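Long-range contacts in terminase large subunit (Thermus phage G20c, PDB 5M1P), which drives viral DNA into empty capsids as an ATP-powered motor and cuts the genome with its metal-dependent nuclease domain to start and end packaging: residues S6-L11 with L134-G139; I36-A41 with Y91-T96; Q47-F52 with R173-I178; A71-Q76 with D101-E106. One frame throughout, in Å; residues are numbered along the deposited sequence.

Contact 1 (S6-L11 with L134-G139)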
loop_
_atom_site.group_PDB
_atom_site.type_symbol
_atom_site.label_atom_id
_atom_site.label_comp_id
_atom_site.label_asym_id
_atom_site.label_seq_id
_atom_site.Cartn_x
_atom_site.Cartn_y
_atom_site.Cartn_z
ATOM N N SER A 6 -5.075 -17.683 -7.496
ATOM C CA SER A 6 -4.104 -16.660 -7.085
ATOM C C SER A 6 -4.134 -15.465 -8.006
ATOM O O SER A 6 -4.161 -15.616 -9.225
ATOM C CB SER A 6 -2.675 -17.203 -7.129
ATOM O OG SER A 6 -2.496 -18.263 -6.227
ATOM N N VAL A 7 -4.122 -14.273 -7.422
ATOM C CA VAL A 7 -3.961 -13.050 -8.181
ATOM C C VAL A 7 -2.492 -12.838 -8.539
ATOM O O VAL A 7 -2.167 -12.499 -9.676
ATOM C CB VAL A 7 -4.504 -11.853 -7.386
ATOM C CG1 VAL A 7 -4.159 -10.543 -8.056
ATOM C CG2 VAL A 7 -6.011 -11.980 -7.219
ATOM N N PHE A 8 -1.606 -13.026 -7.568
ATOM C CA PHE A 8 -0.191 -12.733 -7.780
ATOM C C PHE A 8 0.566 -13.980 -8.212
ATOM O O PHE A 8 1.365 -14.546 -7.474
ATOM C CB PHE A 8 0.399 -12.053 -6.552
ATOM C CG PHE A 8 -0.241 -10.725 -6.262
ATOM C CD1 PHE A 8 -0.073 -9.661 -7.146
ATOM C CD2 PHE A 8 -1.059 -10.548 -5.152
ATOM C CE1 PHE A 8 -0.676 -8.444 -6.910
ATOM C CE2 PHE A 8 -1.670 -9.338 -4.921
ATOM C CZ PHE A 8 -1.470 -8.282 -5.791
ATOM N N SER A 9 0.322 -14.366 -9.458
ATOM C CA SER A 9 0.971 -15.529 -10.055
ATOM C C SER A 9 2.475 -15.322 -10.216
ATOM O O SER A 9 3.211 -16.301 -10.302
ATOM C CB SER A 9 0.336 -15.854 -11.411
ATOM O OG SER A 9 0.284 -14.725 -12.242
ATOM N N GLY A 10 2.920 -14.058 -10.229
ATOM C CA GLY A 10 4.343 -13.730 -10.303
ATOM C C GLY A 10 5.052 -13.522 -8.986
ATOM O O GLY A 10 6.103 -12.896 -8.974
ATOM N N LEU A 11 4.532 -14.074 -7.887
ATOM C CA LEU A 11 5.149 -13.925 -6.554
ATOM C C LEU A 11 6.593 -14.436 -6.519
ATOM O O LEU A 11 7.427 -13.916 -5.775
ATOM C CB LEU A 11 4.301 -14.642 -5.489
ATOM C CG LEU A 11 4.409 -14.210 -4.025
ATOM C CD1 LEU A 11 3.970 -12.767 -3.858
ATOM C CD2 LEU A 11 3.562 -15.107 -3.139
ATOM N N LEU A 134 1.473 -7.188 -12.779
ATOM C CA LEU A 134 2.312 -7.170 -13.976
ATOM C C LEU A 134 3.733 -6.736 -13.650
ATOM O O LEU A 134 4.697 -7.366 -14.089
ATOM C CB LEU A 134 1.722 -6.247 -15.042
ATOM C CG LEU A 134 2.538 -6.082 -16.331
ATOM C CD1 LEU A 134 2.679 -7.415 -17.047
ATOM C CD2 LEU A 134 1.899 -5.047 -17.234
ATOM N N LEU A 135 3.869 -5.645 -12.904
ATOM C CA LEU A 135 5.188 -5.200 -12.450
ATOM C C LEU A 135 5.894 -6.288 -11.637
ATOM O O LEU A 135 7.111 -6.464 -11.729
ATOM C CB LEU A 135 5.058 -3.939 -11.595
ATOM C CG LEU A 135 4.708 -2.670 -12.364
ATOM C CD1 LEU A 135 4.286 -1.575 -11.389
ATOM C CD2 LEU A 135 5.864 -2.200 -13.236
ATOM N N MET A 136 5.121 -7.035 -10.853
ATOM C CA MET A 136 5.690 -8.100 -10.039
ATOM C C MET A 136 6.259 -9.222 -10.902
ATOM O O MET A 136 7.398 -9.651 -10.697
ATOM C CB MET A 136 4.656 -8.673 -9.080
ATOM C CG MET A 136 5.258 -9.561 -8.005
ATOM S SD MET A 136 4.032 -10.344 -6.943
ATOM C CE MET A 136 3.289 -8.909 -6.166
ATOM N N GLU A 137 5.485 -9.676 -11.883
ATOM C CA GLU A 137 5.961 -10.732 -12.786
ATOM C C GLU A 137 7.200 -10.281 -13.543
ATOM O O GLU A 137 8.092 -11.092 -13.788
ATOM C CB GLU A 137 4.864 -11.164 -13.761
ATOM C CG GLU A 137 5.292 -12.232 -14.759
ATOM C CD GLU A 137 5.691 -13.533 -14.092
ATOM O OE1 GLU A 137 6.832 -14.002 -14.302
ATOM O OE2 GLU A 137 4.859 -14.097 -13.355
ATOM N N LYS A 138 7.274 -8.988 -13.853
ATOM C CA LYS A 138 8.437 -8.418 -14.537
ATOM C C LYS A 138 9.671 -8.208 -13.652
ATOM O O LYS A 138 10.679 -7.689 -14.129
ATOM C CB LYS A 138 8.048 -7.091 -15.180
ATOM C CG LYS A 138 7.084 -7.231 -16.348
ATOM C CD LYS A 138 6.856 -5.889 -17.021
ATOM C CE LYS A 138 6.055 -6.015 -18.304
ATOM N NZ LYS A 138 5.469 -4.701 -18.699
ATOM N N GLY A 139 9.598 -8.583 -12.374
ATOM C CA GLY A 139 10.730 -8.475 -11.467
ATOM C C GLY A 139 11.014 -7.054 -11.021
ATOM O O GLY A 139 12.144 -6.739 -10.666
HETATM O O HOH W 1 2.238 -14.344 -13.788
#
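A Met-aromatic contact joins Phe-8 and Met-136, where the N-terminal loop folds over the last turn of helix 122-137. The methionine is straight through its first two torsions and bends at the third (chi3 -63°), which swings Met-136 CE back to the ring, 3.6 Å from Phe-8 CD1. The two side chains cross at about a right angle, with Met-136 SD 5.0 Å from the Phe-8 ring centroid and oblique to it. Met-136 SD also lies 3.9 Å from Leu-11 CD1, the leucine running alongside the methionine in the same direction, and Met-136 CG rests 3.6 Å from Gly-10 O. A type I turn from Phe-8 to Leu-11 presents these groups, closed by a 3.2 Å bond from Leu-11 N to Phe-8 O. Glu-137, bent at chi2 (63°), brings OE2 to 3.1 Å from Gly-10 CA, the third residue of the turn. That carboxylate oxygen also accepts a hydrogen bond from a water, which in turn bonds to Ser-9 OG, a water bridge beside the apolar contact. Just beyond, the helix ends in a Schellman motif at Gly-139. Phe-8 also packs on Ile-129, Leu-132 and Ala-133 of helix 122-137 and on Leu-153 of helix 147-154, while Val-7 pairs through its backbone with Phe-156, so the loop sits between two helices and the small antiparallel sheet.

Contact 2 (I36-A41 with Y91-T96)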
loop_
_atom_site.group_PDB
_atom_site.type_symbol
_atom_site.label_atom_id
_atom_site.label_comp_id
_atom_site.label_asym_id
_atom_site.label_seq_id
_atom_site.Cartn_x
_atom_site.Cartn_y
_atom_site.Cartn_z
ATOM N N ILE A 36 13.142 10.341 -5.904
ATOM C CA ILE A 36 11.798 10.864 -5.671
ATOM C C ILE A 36 10.963 9.696 -5.141
ATOM O O ILE A 36 11.081 8.569 -5.624
ATOM C CB ILE A 36 11.209 11.437 -6.984
ATOM C CG1 ILE A 36 12.003 12.671 -7.441
ATOM C CG2 ILE A 36 9.729 11.777 -6.846
ATOM C CD1 ILE A 36 11.721 13.940 -6.661
ATOM N N TYR A 37 10.120 9.978 -4.150
ATOM C CA TYR A 37 9.333 8.950 -3.474
ATOM C C TYR A 37 7.857 9.287 -3.499
ATOM O O TYR A 37 7.463 10.454 -3.622
ATOM C CB TYR A 37 9.759 8.870 -2.013
ATOM C CG TYR A 37 11.182 8.436 -1.791
ATOM C CD1 TYR A 37 12.250 9.325 -1.937
ATOM C CD2 TYR A 37 11.467 7.134 -1.421
ATOM C CE1 TYR A 37 13.554 8.917 -1.721
ATOM C CE2 TYR A 37 12.774 6.722 -1.198
ATOM C CZ TYR A 37 13.815 7.624 -1.349
ATOM O OH TYR A 37 15.117 7.232 -1.110
ATOM N N CYS A 38 7.038 8.252 -3.355
ATOM C CA CYS A 38 5.625 8.437 -3.075
ATOM C C CYS A 38 5.263 7.438 -1.996
ATOM O O CYS A 38 6.065 6.547 -1.683
ATOM C CB CYS A 38 4.774 8.262 -4.329
ATOM S SG CYS A 38 4.659 6.565 -4.920
ATOM N N ILE A 39 4.072 7.590 -1.429
ATOM C CA ILE A 39 3.614 6.746 -0.338
ATOM C C ILE A 39 2.202 6.271 -0.624
ATOM O O ILE A 39 1.286 7.087 -0.677
ATOM C CB ILE A 39 3.611 7.509 1.007
ATOM C CG1 ILE A 39 4.978 8.173 1.252
ATOM C CG2 ILE A 39 3.204 6.582 2.147
ATOM C CD1 ILE A 39 5.068 8.993 2.515
ATOM N N GLY A 40 2.022 4.967 -0.810
ATOM C CA GLY A 40 0.683 4.399 -0.927
ATOM C C GLY A 40 0.051 4.352 0.441
ATOM O O GLY A 40 0.674 3.829 1.368
ATOM N N ALA A 41 -1.171 4.875 0.592
ATOM C CA ALA A 41 -1.794 4.949 1.902
ATOM C C ALA A 41 -3.198 4.375 1.884
ATOM O O ALA A 41 -4.092 4.893 1.198
ATOM C CB ALA A 41 -1.800 6.381 2.386
ATOM N N TYR A 91 5.083 12.471 -1.912
ATOM C CA TYR A 91 3.639 12.633 -2.054
ATOM C C TYR A 91 2.898 11.347 -1.751
ATOM O O TYR A 91 3.373 10.241 -2.056
ATOM C CB TYR A 91 3.246 13.177 -3.417
ATOM C CG TYR A 91 3.362 12.255 -4.596
ATOM C CD1 TYR A 91 4.553 12.141 -5.286
ATOM C CD2 TYR A 91 2.272 11.514 -5.044
ATOM C CE1 TYR A 91 4.668 11.340 -6.404
ATOM C CE2 TYR A 91 2.371 10.705 -6.165
ATOM C CZ TYR A 91 3.581 10.601 -6.831
ATOM O OH TYR A 91 3.708 9.814 -7.941
ATOM N N VAL A 92 1.734 11.501 -1.144
ATOM C CA VAL A 92 0.922 10.385 -0.749
ATOM C C VAL A 92 -0.108 10.072 -1.840
ATOM O O VAL A 92 -0.770 10.964 -2.339
ATOM C CB VAL A 92 0.213 10.694 0.581
ATOM C CG1 VAL A 92 -0.641 9.504 1.004
ATOM C CG2 VAL A 92 1.216 11.035 1.681
ATOM N N VAL A 93 -0.236 8.799 -2.195
ATOM C CA VAL A 93 -1.332 8.318 -3.027
ATOM C C VAL A 93 -2.335 7.725 -2.058
ATOM O O VAL A 93 -2.135 6.633 -1.523
ATOM C CB VAL A 93 -0.869 7.262 -4.044
ATOM C CG1 VAL A 93 -2.011 6.868 -4.975
ATOM C CG2 VAL A 93 0.342 7.755 -4.826
ATOM N N ALA A 94 -3.405 8.465 -1.818
ATOM C CA ALA A 94 -4.302 8.194 -0.697
ATOM C C ALA A 94 -5.608 7.602 -1.182
ATOM O O ALA A 94 -6.293 8.218 -1.991
ATOM C CB ALA A 94 -4.587 9.481 0.047
ATOM N N ASP A 95 -5.963 6.427 -0.679
ATOM C CA ASP A 95 -7.296 5.895 -0.921
ATOM C C ASP A 95 -8.255 6.606 0.008
ATOM O O ASP A 95 -8.422 6.228 1.162
ATOM C CB ASP A 95 -7.386 4.385 -0.731
ATOM C CG ASP A 95 -8.815 3.870 -0.850
ATOM O OD1 ASP A 95 -9.713 4.602 -1.344
ATOM O OD2 ASP A 95 -9.050 2.720 -0.451
ATOM N N THR A 96 -8.881 7.632 -0.541
ATOM C CA THR A 96 -9.785 8.506 0.181
ATOM C C THR A 96 -11.239 8.030 0.173
ATOM O O THR A 96 -12.113 8.737 0.673
ATOM C CB THR A 96 -9.739 9.907 -0.454
ATOM O OG1 THR A 96 -9.841 9.776 -1.874
ATOM C CG2 THR A 96 -8.428 10.601 -0.133
#
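Tyr-91 lays its ring over Cys-38, its partner in the neighbouring parallel strand. From CB the chain turns with CG between the backbone N and the carbonyl carbon (chi1 73°), which brings the ring toward strand 37-42. Cys-38 CB then sits over the middle of one face, 3.7 Å from the centroid of the Tyr-91 ring, in a CH-pi contact. CD1 and CE1 also pass near Tyr-37 O, CZ is the ring atom closest to the cysteine CB, and at the tip OH bonds to Gln-188 OE1. Cys-38 SG lies farther off, 5.1 Å from the centroid of the Tyr-91 ring and oblique. On the other face of the sheet Val-92 CG1 meets Ala-41 CB at 3.6 Å, beside Ile-39, and helix 73-86 packs here through Leu-80. Four backbone bonds join the strands. Ile-39 N bonds to Tyr-91 O, and Val-93 N to Ile-39 O at 2.7 Å; Ala-41 N bonds to Val-93 O; and Asp-95 N reaches Ala-41 O at 3.1 Å in a nearly straight bond (173°). The last bond fixes the backbone of Asp-95, just past Ala-94, and Val-119 N and Trp-97 N bond its OD1. The side chains of Asp-95 and Asp-42 are about 5 Å apart, and both probably bind the second catalytic magnesium. Parallel central strands carrying acidic residues at their C-terminal ends are typical of the RNase H-like nuclease fold.

Contact 3 (Q47-F52 with R173-I178). With CA (calcium ion), chain C.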
loop_
_atom_site.group_PDB
_atom_site.type_symbol
_atom_site.label_atom_id
_atom_site.label_comp_id
_atom_site.label_asym_id
_atom_site.label_seq_id
_atom_site.Cartn_x
_atom_site.Cartn_y
_atom_site.Cartn_z
ATOM N N GLN A 47 -11.322 -0.771 12.709
ATOM C CA GLN A 47 -10.397 -1.684 13.408
ATOM C C GLN A 47 -9.397 -2.313 12.441
ATOM O O GLN A 47 -8.473 -3.021 12.867
ATOM C CB GLN A 47 -11.167 -2.795 14.123
ATOM N N ASP A 48 -9.601 -2.084 11.145
ATOM C CA ASP A 48 -8.666 -2.528 10.122
ATOM C C ASP A 48 -7.317 -1.821 10.226
ATOM O O ASP A 48 -7.191 -0.767 10.848
ATOM C CB ASP A 48 -9.252 -2.328 8.718
ATOM C CG ASP A 48 -9.625 -0.892 8.425
ATOM O OD1 ASP A 48 -10.615 -0.411 9.002
ATOM O OD2 ASP A 48 -8.935 -0.250 7.607
ATOM N N TYR A 49 -6.320 -2.408 9.584
ATOM C CA TYR A 49 -4.983 -1.838 9.582
ATOM C C TYR A 49 -4.886 -0.617 8.668
ATOM O O TYR A 49 -5.579 -0.508 7.642
ATOM C CB TYR A 49 -3.938 -2.876 9.138
ATOM C CG TYR A 49 -3.785 -4.038 10.095
ATOM C CD1 TYR A 49 -4.581 -5.171 9.975
ATOM C CD2 TYR A 49 -2.858 -4.005 11.135
ATOM C CE1 TYR A 49 -4.468 -6.228 10.858
ATOM C CE2 TYR A 49 -2.738 -5.066 12.029
ATOM C CZ TYR A 49 -3.548 -6.168 11.883
ATOM O OH TYR A 49 -3.440 -7.235 12.752
ATOM N N SER A 50 -4.005 0.288 9.059
ATOM C CA SER A 50 -3.494 1.325 8.186
ATOM C C SER A 50 -2.134 0.872 7.712
ATOM O O SER A 50 -1.363 0.365 8.509
ATOM C CB SER A 50 -3.346 2.645 8.945
ATOM O OG SER A 50 -2.578 2.500 10.132
ATOM N N VAL A 51 -1.867 1.045 6.418
ATOM C CA VAL A 51 -0.578 0.690 5.843
ATOM C C VAL A 51 -0.109 1.793 4.911
ATOM O O VAL A 51 -0.801 2.173 3.960
ATOM C CB VAL A 51 -0.644 -0.625 5.065
ATOM C CG1 VAL A 51 0.744 -1.025 4.577
ATOM C CG2 VAL A 51 -1.233 -1.715 5.934
ATOM N N PHE A 52 1.107 2.263 5.173
ATOM C CA PHE A 52 1.735 3.318 4.391
ATOM C C PHE A 52 3.008 2.743 3.791
ATOM O O PHE A 52 3.893 2.331 4.530
ATOM C CB PHE A 52 2.073 4.540 5.265
ATOM C CG PHE A 52 0.926 5.053 6.104
ATOM C CD1 PHE A 52 -0.381 5.026 5.637
ATOM C CD2 PHE A 52 1.168 5.589 7.365
ATOM C CE1 PHE A 52 -1.430 5.498 6.406
ATOM C CE2 PHE A 52 0.119 6.073 8.131
ATOM C CZ PHE A 52 -1.175 6.020 7.659
ATOM N N ARG A 173 -10.994 -15.268 5.781
ATOM C CA ARG A 173 -11.428 -14.045 6.456
ATOM C C ARG A 173 -10.254 -13.071 6.656
ATOM O O ARG A 173 -10.164 -12.361 7.659
ATOM C CB ARG A 173 -12.162 -14.390 7.758
ATOM C CG ARG A 173 -13.423 -15.207 7.490
ATOM C CD ARG A 173 -14.255 -15.462 8.735
ATOM N NE ARG A 173 -15.408 -16.323 8.442
ATOM C CZ ARG A 173 -16.572 -15.924 7.925
ATOM N NH1 ARG A 173 -16.802 -14.644 7.623
ATOM N NH2 ARG A 173 -17.527 -16.831 7.710
ATOM N N GLY A 174 -9.384 -13.005 5.650
ATOM C CA GLY A 174 -8.153 -12.232 5.738
ATOM C C GLY A 174 -8.279 -10.770 5.390
ATOM O O GLY A 174 -9.372 -10.247 5.123
ATOM N N HIS A 175 -7.120 -10.124 5.411
ATOM C CA HIS A 175 -6.990 -8.691 5.236
ATOM C C HIS A 175 -6.306 -8.399 3.914
ATOM O O HIS A 175 -5.595 -9.257 3.370
ATOM C CB HIS A 175 -6.143 -8.079 6.357
ATOM C CG HIS A 175 -6.455 -8.594 7.724
ATOM N ND1 HIS A 175 -7.718 -8.549 8.272
ATOM C CD2 HIS A 175 -5.659 -9.160 8.657
ATOM C CE1 HIS A 175 -7.686 -9.072 9.484
ATOM N NE2 HIS A 175 -6.447 -9.445 9.742
ATOM N N ASP A 176 -6.470 -7.172 3.418
ATOM C CA ASP A 176 -5.787 -6.761 2.187
ATOM C C ASP A 176 -5.169 -5.366 2.264
ATOM O O ASP A 176 -4.835 -4.805 1.224
ATOM C CB ASP A 176 -6.728 -6.873 0.977
ATOM C CG ASP A 176 -7.875 -5.887 1.026
ATOM O OD1 ASP A 176 -7.950 -5.083 1.968
ATOM O OD2 ASP A 176 -8.712 -5.924 0.095
ATOM N N ASP A 177 -4.971 -4.839 3.472
ATOM C CA ASP A 177 -4.505 -3.451 3.619
ATOM C C ASP A 177 -3.097 -3.285 3.060
ATOM O O ASP A 177 -2.769 -2.237 2.509
ATOM C CB ASP A 177 -4.500 -2.996 5.082
ATOM C CG ASP A 177 -5.712 -3.454 5.838
ATOM O OD1 ASP A 177 -5.654 -4.554 6.428
ATOM O OD2 ASP A 177 -6.730 -2.734 5.838
ATOM N N ILE A 178 -2.262 -4.307 3.242
ATOM C CA ILE A 178 -0.890 -4.262 2.719
ATOM C C ILE A 178 -0.919 -4.332 1.191
ATOM O O ILE A 178 -0.255 -3.559 0.497
ATOM C CB ILE A 178 -0.010 -5.403 3.260
ATOM C CG1 ILE A 178 0.106 -5.333 4.790
ATOM C CG2 ILE A 178 1.375 -5.383 2.598
ATOM C CD1 ILE A 178 0.699 -6.575 5.412
HETATM CA CA CA C . -7.181 -0.367 6.008
HETATM O O HOH W 2 -7.521 -4.980 8.275
HETATM O O HOH W 3 -8.970 -0.841 4.593
#
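The calcium site of the nuclease is built across this contact, with Asp-48 and Tyr-49 on one side and Asp-177 on the other. Asp-48 OD2 and Asp-177 OD2 each bind the ion at 2.4 Å, and the backbone oxygen Tyr-49 O binds it at 2.3 Å. Asp-177 CG lies beside its backbone N, opposite the carbonyl carbon (chi1 -41°), which turns the carboxylate to the ion. The two carboxylates, their planes 18° apart, meet there, Asp-48 OD2 3.8 Å from Asp-177 OD2; Tyr-49 O and Asp-177 OD2 approach to 3.1 Å as fellow ligands. A water, Asp-42 and the backbone oxygen of Phe-43 complete the six ligands. Asp-48 OD2 also accepts from Lys-45 N and its OD1 from Asn-46 N, which hold the carboxylate in place. Asp-177 OD1 lies at the edge of the Tyr-49 ring and accepts from a water at 2.7 Å, which itself accepts from Tyr-49 N. In RuvC-like nucleases of the RNase H superfamily, an acidic residue at the start of the last helix joins others on the central sheet in a two-metal site, and Asp-177, in the first turn of helix 177-186, fits that role; with magnesium it probably binds the first ion. Beside the site, Val-51 CG2 touches Asp-177 CB at 3.6 Å and Ile-178 CG1 at 4.0 Å, packing strand 49-56 against that first turn. Farther out, the Tyr-49 ring turns its edge to the face of His-175 in a T-shaped pair, planes at 62°, with Tyr-49 CE1 over the His-175 ring. Arg-67 adds a cation-pi contact to the same tyrosine.

Contact 4 (A71-Q76 with D101-E106)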
loop_
_atom_site.group_PDB
_atom_site.type_symbol
_atom_site.label_atom_id
_atom_site.label_comp_id
_atom_site.label_asym_id
_atom_site.label_seq_id
_atom_site.Cartn_x
_atom_site.Cartn_y
_atom_site.Cartn_z
ATOM N N ALA A 71 -4.757 2.926 15.521
ATOM C CA ALA A 71 -4.220 4.289 15.603
ATOM C C ALA A 71 -5.371 5.256 15.360
ATOM O O ALA A 71 -6.214 5.006 14.502
ATOM C CB ALA A 71 -3.126 4.495 14.568
ATOM N N THR A 72 -5.414 6.358 16.104
ATOM C CA THR A 72 -6.481 7.350 15.895
ATOM C C THR A 72 -6.332 7.920 14.486
ATOM O O THR A 72 -5.242 7.909 13.906
ATOM C CB THR A 72 -6.453 8.516 16.907
ATOM O OG1 THR A 72 -5.272 9.296 16.704
ATOM C CG2 THR A 72 -6.507 8.032 18.356
ATOM N N TRP A 73 -7.422 8.433 13.937
ATOM C CA TRP A 73 -7.373 9.029 12.606
ATOM C C TRP A 73 -6.335 10.137 12.524
ATOM O O TRP A 73 -5.567 10.192 11.560
ATOM C CB TRP A 73 -8.733 9.582 12.193
ATOM C CG TRP A 73 -9.757 8.520 11.909
ATOM C CD1 TRP A 73 -9.532 7.237 11.489
ATOM C CD2 TRP A 73 -11.170 8.667 11.999
ATOM N NE1 TRP A 73 -10.717 6.578 11.317
ATOM C CE2 TRP A 73 -11.742 7.431 11.627
ATOM C CE3 TRP A 73 -12.008 9.719 12.367
ATOM C CZ2 TRP A 73 -13.122 7.215 11.616
ATOM C CZ3 TRP A 73 -13.388 9.506 12.351
ATOM C CH2 TRP A 73 -13.926 8.260 11.976
ATOM N N SER A 74 -6.300 11.004 13.536
ATOM C CA SER A 74 -5.312 12.079 13.553
ATOM C C SER A 74 -3.882 11.539 13.620
ATOM O O SER A 74 -2.983 12.072 12.957
ATOM C CB SER A 74 -5.575 13.057 14.699
ATOM O OG SER A 74 -4.849 14.252 14.491
ATOM N N ASP A 75 -3.671 10.489 14.413
ATOM C CA ASP A 75 -2.355 9.840 14.484
ATOM C C ASP A 75 -1.952 9.237 13.137
ATOM O O ASP A 75 -0.789 9.336 12.734
ATOM C CB ASP A 75 -2.338 8.782 15.593
ATOM C CG ASP A 75 -0.965 8.185 15.827
ATOM O OD1 ASP A 75 0.048 8.906 15.676
ATOM O OD2 ASP A 75 -0.918 6.994 16.188
ATOM N N GLN A 76 -2.897 8.634 12.426
ATOM C CA GLN A 76 -2.596 8.118 11.078
ATOM C C GLN A 76 -2.099 9.217 10.150
ATOM O O GLN A 76 -1.103 9.040 9.443
ATOM C CB GLN A 76 -3.809 7.430 10.478
ATOM C CG GLN A 76 -4.178 6.151 11.196
ATOM C CD GLN A 76 -5.387 5.510 10.585
ATOM O OE1 GLN A 76 -5.474 5.386 9.363
ATOM N NE2 GLN A 76 -6.343 5.113 11.423
ATOM N N ASP A 101 -15.087 12.315 6.823
ATOM C CA ASP A 101 -14.797 13.752 6.747
ATOM C C ASP A 101 -13.534 14.169 7.511
ATOM O O ASP A 101 -12.796 15.043 7.045
ATOM C CB ASP A 101 -15.990 14.575 7.258
ATOM C CG ASP A 101 -17.174 14.570 6.299
ATOM O OD1 ASP A 101 -17.164 13.813 5.304
ATOM O OD2 ASP A 101 -18.132 15.333 6.549
ATOM N N ALA A 102 -13.283 13.550 8.664
ATOM C CA ALA A 102 -12.176 13.979 9.522
ATOM C C ALA A 102 -10.800 13.751 8.878
ATOM O O ALA A 102 -9.960 14.643 8.921
ATOM C CB ALA A 102 -12.254 13.313 10.886
ATOM N N ILE A 103 -10.574 12.578 8.284
ATOM C CA ILE A 103 -9.305 12.314 7.585
ATOM C C ILE A 103 -9.159 13.242 6.370
ATOM O O ILE A 103 -8.090 13.802 6.155
ATOM C CB ILE A 103 -9.142 10.830 7.164
ATOM C CG1 ILE A 103 -8.909 9.955 8.400
ATOM C CG2 ILE A 103 -7.969 10.660 6.184
ATOM C CD1 ILE A 103 -9.023 8.470 8.136
ATOM N N ALA A 104 -10.228 13.403 5.589
ATOM C CA ALA A 104 -10.186 14.256 4.393
ATOM C C ALA A 104 -9.824 15.693 4.766
ATOM O O ALA A 104 -8.944 16.299 4.151
ATOM C CB ALA A 104 -11.512 14.216 3.651
ATOM N N GLU A 105 -10.480 16.212 5.803
ATOM C CA GLU A 105 -10.187 17.556 6.304
ATOM C C GLU A 105 -8.776 17.663 6.880
ATOM O O GLU A 105 -8.117 18.682 6.688
ATOM C CB GLU A 105 -11.216 17.982 7.357
ATOM C CG GLU A 105 -12.598 18.253 6.775
ATOM C CD GLU A 105 -13.705 18.231 7.812
ATOM O OE1 GLU A 105 -14.876 18.039 7.420
ATOM O OE2 GLU A 105 -13.413 18.403 9.018
ATOM N N GLU A 106 -8.323 16.613 7.572
ATOM C CA GLU A 106 -7.001 16.595 8.201
ATOM C C GLU A 106 -5.867 16.560 7.180
ATOM O O GLU A 106 -4.850 17.200 7.383
ATOM C CB GLU A 106 -6.861 15.421 9.180
ATOM C CG GLU A 106 -7.510 15.680 10.534
ATOM C CD GLU A 106 -7.873 14.423 11.314
ATOM O OE1 GLU A 106 -7.321 13.330 11.048
ATOM O OE2 GLU A 106 -8.723 14.533 12.224
HETATM O O HOH W 4 -6.745 16.378 14.289
#
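Trp-73 holds its indole over the end of Ile-103, whose CD1 lies under the five-membered ring of Trp-73, 3.9 Å from its centroid and 26° off the normal. The two side chains cross at about a right angle: Ile-103 CD1, extended toward the indole (chi2 168°), comes closest to Trp-73 CD1, at 3.6 Å, while CG1 lies against Trp-73 CB. The six-membered part of the indole reaches back along the other helix, where Trp-73 CE3 meets Ala-102 CB at 3.9 Å. A hydrogen bond from Trp-73 NE1 to Lys-45 O helps to fix the ring's rotation. One turn on, Glu-106 extends until OE1 lies 3.4 Å from Ser-74 CA, against the backbone of Trp-73 and Ser-74 without a hydrogen bond. A water bonded to Ser-74 OG at 2.9 Å bridges weakly to Glu-106 OE2. Thr-72 caps the same helix, its OG1 accepting from Asp-75 N, and Gln-76 NE2 closes back on Ala-71 O at 3.1 Å while its OE1 accepts from Gly-44 N. Here the start of helix 73-86 meets helix 101-109; these helices come before and after strand 91-94, an arrangement typical of the alternating helices and parallel strands in this half of the RNase H-like fold.

How the contacts relate
From the N terminus, the loop 6-11 meets the end of helix 122-137 in contact 1, closing a long loop that encloses contacts 2 and 4. Strand 37-42 then opens contact 2, and the next strand, 49-56, opens contact 3, whose partner near helix 177-186 comes last in the chain; contact 3 therefore crosses both contact 1 and contact 2. Contact 4, from helix 73-86 to helix 101-109, nests inside contact 3 and crosses contact 2, since strand 91-94 lies between its helices. Phe-52 links three of them: it packs on Ile-39 and Ala-41 of contact 2 and on Gln-76 of contact 4. Contact 1 stands apart, about 33 Å from contact 4 between centres.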